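Local coordinates for protein alpha-2,3-sialyltransferase (Campylobacter jejuni, PDB 2P2V) that probably transfers sialic acid from its CMP-activated donor to acceptor sugars in alpha-2,3 linkage, as the N-terminal part of a longer, probably membrane-bound protein, at residues P29-K32 and N33-Y36. Residues are numbered along the deposited sequence; the frame is centred on the assembly and turned at random.
Sequences PSLK and NINY
N33 closes a short 3-10 turn back onto S30: its backbone N gives a hydrogen bond to S30 O at 3.0 Å, with an N-H...O angle of 151°. One residue earlier, K32 N bonds to P29 O, also at 3.0 Å, so two successive i to i+3 bonds wind the backbone from P29 to N33. With CG anti to its carbonyl carbon (chi1 -51°), the N33 side chain folds back beside the K32 peptide, its CG 3.5 Å from K32 C.

After N33 the chain straightens. I34 sends CG1 and CD1 back over the turn, and its CD1 lies against the carbonyl oxygen L31 O at 3.4 Å. The same I34 CD1 meets L31 CD1 at 4.3 Å, an apolar touch between two buried side chains. A water ties the turn to Y36: it donates to L31 O (2.7 Å) and to Y36 OH (2.8 Å), and accepts a weak bond from I34 N. The Y36 hydroxyl is also bonded to Y58 O, while CG2 of I34 lies over the rim of the Y36 ring.

S30 OG turns to D172, and P29 touches the bound CMP-3-fluoro-sialic acid, so the turn begins at the donor pocket. It belongs to the connection between the adjacent parallel strands 21-25 and 44-48, and N35 pairs by backbone with L228, just beyond strand 224-227, at one edge of the sheet within this chain.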
ATOM      1  N   PRO A  29     -30.100 -10.109 -30.102  1.00 37.38           N
ATOM      2  CA  PRO A  29     -30.512 -10.195 -31.508  1.00 37.51           C
ATOM      3  C   PRO A  29     -30.812  -8.821 -32.100  1.00 37.35           C
ATOM      4  O   PRO A  29     -30.572  -8.603 -33.279  1.00 36.78           O
ATOM      5  CB  PRO A  29     -31.793 -11.014 -31.458  1.00 37.78           C
ATOM      6  CG  PRO A  29     -31.746 -11.731 -30.188  1.00 38.20           C
ATOM      7  CD  PRO A  29     -30.994 -10.871 -29.217  1.00 37.73           C
ATOM      8  N   SER A  30     -31.276  -7.890 -31.278  1.00 37.06           N
ATOM      9  CA  SER A  30     -31.676  -6.588 -31.768  1.00 38.23           C
ATOM     10  C   SER A  30     -30.516  -5.744 -32.255  1.00 38.63           C
ATOM     11  O   SER A  30     -30.705  -4.652 -32.809  1.00 38.75           O
ATOM     12  CB  SER A  30     -32.437  -5.833 -30.687  1.00 38.50           C
ATOM     13  OG  SER A  30     -31.571  -5.449 -29.639  1.00 40.40           O
ATOM     14  N   LEU A  31     -29.292  -6.219 -32.061  1.00 39.12           N
ATOM     15  CA  LEU A  31     -28.145  -5.527 -32.666  1.00 39.62           C
ATOM     16  C   LEU A  31     -28.301  -5.509 -34.198  1.00 40.27           C
ATOM     17  O   LEU A  31     -27.844  -4.588 -34.871  1.00 40.35           O
ATOM     18  CB  LEU A  31     -26.841  -6.231 -32.266  1.00 39.53           C
ATOM     19  CG  LEU A  31     -25.500  -5.785 -32.831  1.00 40.39           C
ATOM     20  CD1 LEU A  31     -25.070  -4.417 -32.199  1.00 38.75           C
ATOM     21  CD2 LEU A  31     -24.480  -6.916 -32.632  1.00 39.72           C
ATOM     22  N   LYS A  32     -28.945  -6.543 -34.728  1.00 41.54           N
ATOM     23  CA  LYS A  32     -29.208  -6.681 -36.164  1.00 43.25           C
ATOM     24  C   LYS A  32     -30.368  -5.778 -36.646  1.00 43.63           C
ATOM     25  O   LYS A  32     -30.536  -5.557 -37.861  1.00 44.43           O
ATOM     26  CB  LYS A  32     -29.542  -8.155 -36.473  1.00 43.28           C
ATOM     27  CG  LYS A  32     -28.346  -9.139 -36.468  1.00 43.97           C
ATOM     28  CD  LYS A  32     -28.708 -10.485 -37.154  1.00 44.51           C
ATOM     29  CE  LYS A  32     -27.499 -11.444 -37.210  1.00 47.23           C
ATOM     30  NZ  LYS A  32     -27.408 -12.298 -38.462  1.00 48.37           N
ATOM     31  N   ASN A  33     -31.152  -5.251 -35.706  1.00 43.35           N
ATOM     32  CA  ASN A  33     -32.368  -4.498 -36.018  1.00 42.87           C
ATOM     33  C   ASN A  33     -32.348  -3.078 -35.447  1.00 41.44           C
ATOM     34  O   ASN A  33     -33.373  -2.594 -34.946  1.00 41.99           O
ATOM     35  CB  ASN A  33     -33.610  -5.237 -35.487  1.00 43.40           C
ATOM     36  CG  ASN A  33     -33.671  -6.712 -35.916  1.00 48.49           C
ATOM     37  OD1 ASN A  33     -33.425  -7.060 -37.080  1.00 52.60           O
ATOM     38  ND2 ASN A  33     -34.033  -7.584 -34.968  1.00 51.24           N
ATOM     39  N   ILE A  34     -31.194  -2.409 -35.514  1.00 38.55           N
ATOM     40  CA  ILE A  34     -31.075  -1.006 -35.127  1.00 37.33           C
ATOM     41  C   ILE A  34     -31.789  -0.135 -36.161  1.00 37.29           C
ATOM     42  O   ILE A  34     -31.674  -0.390 -37.360  1.00 36.60           O
ATOM     43  CB  ILE A  34     -29.599  -0.557 -35.078  1.00 37.04           C
ATOM     44  CG1 ILE A  34     -28.856  -1.244 -33.910  1.00 36.48           C
ATOM     45  CG2 ILE A  34     -29.470   0.920 -34.880  1.00 34.53           C
ATOM     46  CD1 ILE A  34     -27.310  -1.292 -34.132  1.00 37.12           C
ATOM     47  N   ASN A  35     -32.515   0.883 -35.693  1.00 37.09           N
ATOM     48  CA  ASN A  35     -33.120   1.841 -36.610  1.00 36.85           C
ATOM     49  C   ASN A  35     -32.144   2.975 -36.771  1.00 36.08           C
ATOM     50  O   ASN A  35     -32.092   3.875 -35.941  1.00 35.51           O
ATOM     51  CB  ASN A  35     -34.452   2.363 -36.056  1.00 38.00           C
ATOM     52  CG  ASN A  35     -35.190   3.245 -37.065  1.00 40.18           C
ATOM     53  OD1 ASN A  35     -34.564   3.947 -37.858  1.00 41.83           O
ATOM     54  ND2 ASN A  35     -36.513   3.229 -37.013  1.00 42.64           N
ATOM     55  N   TYR A  36     -31.337   2.941 -37.831  1.00 35.90           N
ATOM     56  CA  TYR A  36     -30.237   3.895 -37.924  1.00 35.61           C
ATOM     57  C   TYR A  36     -30.705   5.314 -38.070  1.00 36.57           C
ATOM     58  O   TYR A  36     -29.952   6.258 -37.836  1.00 36.07           O
ATOM     59  CB  TYR A  36     -29.294   3.523 -39.045  1.00 35.60           C
ATOM     60  CG  TYR A  36     -28.573   2.204 -38.767  1.00 33.08           C
ATOM     61  CD1 TYR A  36     -27.440   2.163 -37.933  1.00 36.76           C
ATOM     62  CD2 TYR A  36     -29.017   1.030 -39.326  1.00 35.36           C
ATOM     63  CE1 TYR A  36     -26.765   0.914 -37.671  1.00 35.01           C
ATOM     64  CE2 TYR A  36     -28.358  -0.219 -39.064  1.00 36.02           C
ATOM     65  CZ  TYR A  36     -27.235  -0.248 -38.231  1.00 35.94           C
ATOM     66  OH  TYR A  36     -26.580  -1.456 -37.971  1.00 33.31           O
TER
HETATM   67  O   HOH W   1     -28.442  -3.304 -37.121  1.00 40.78           O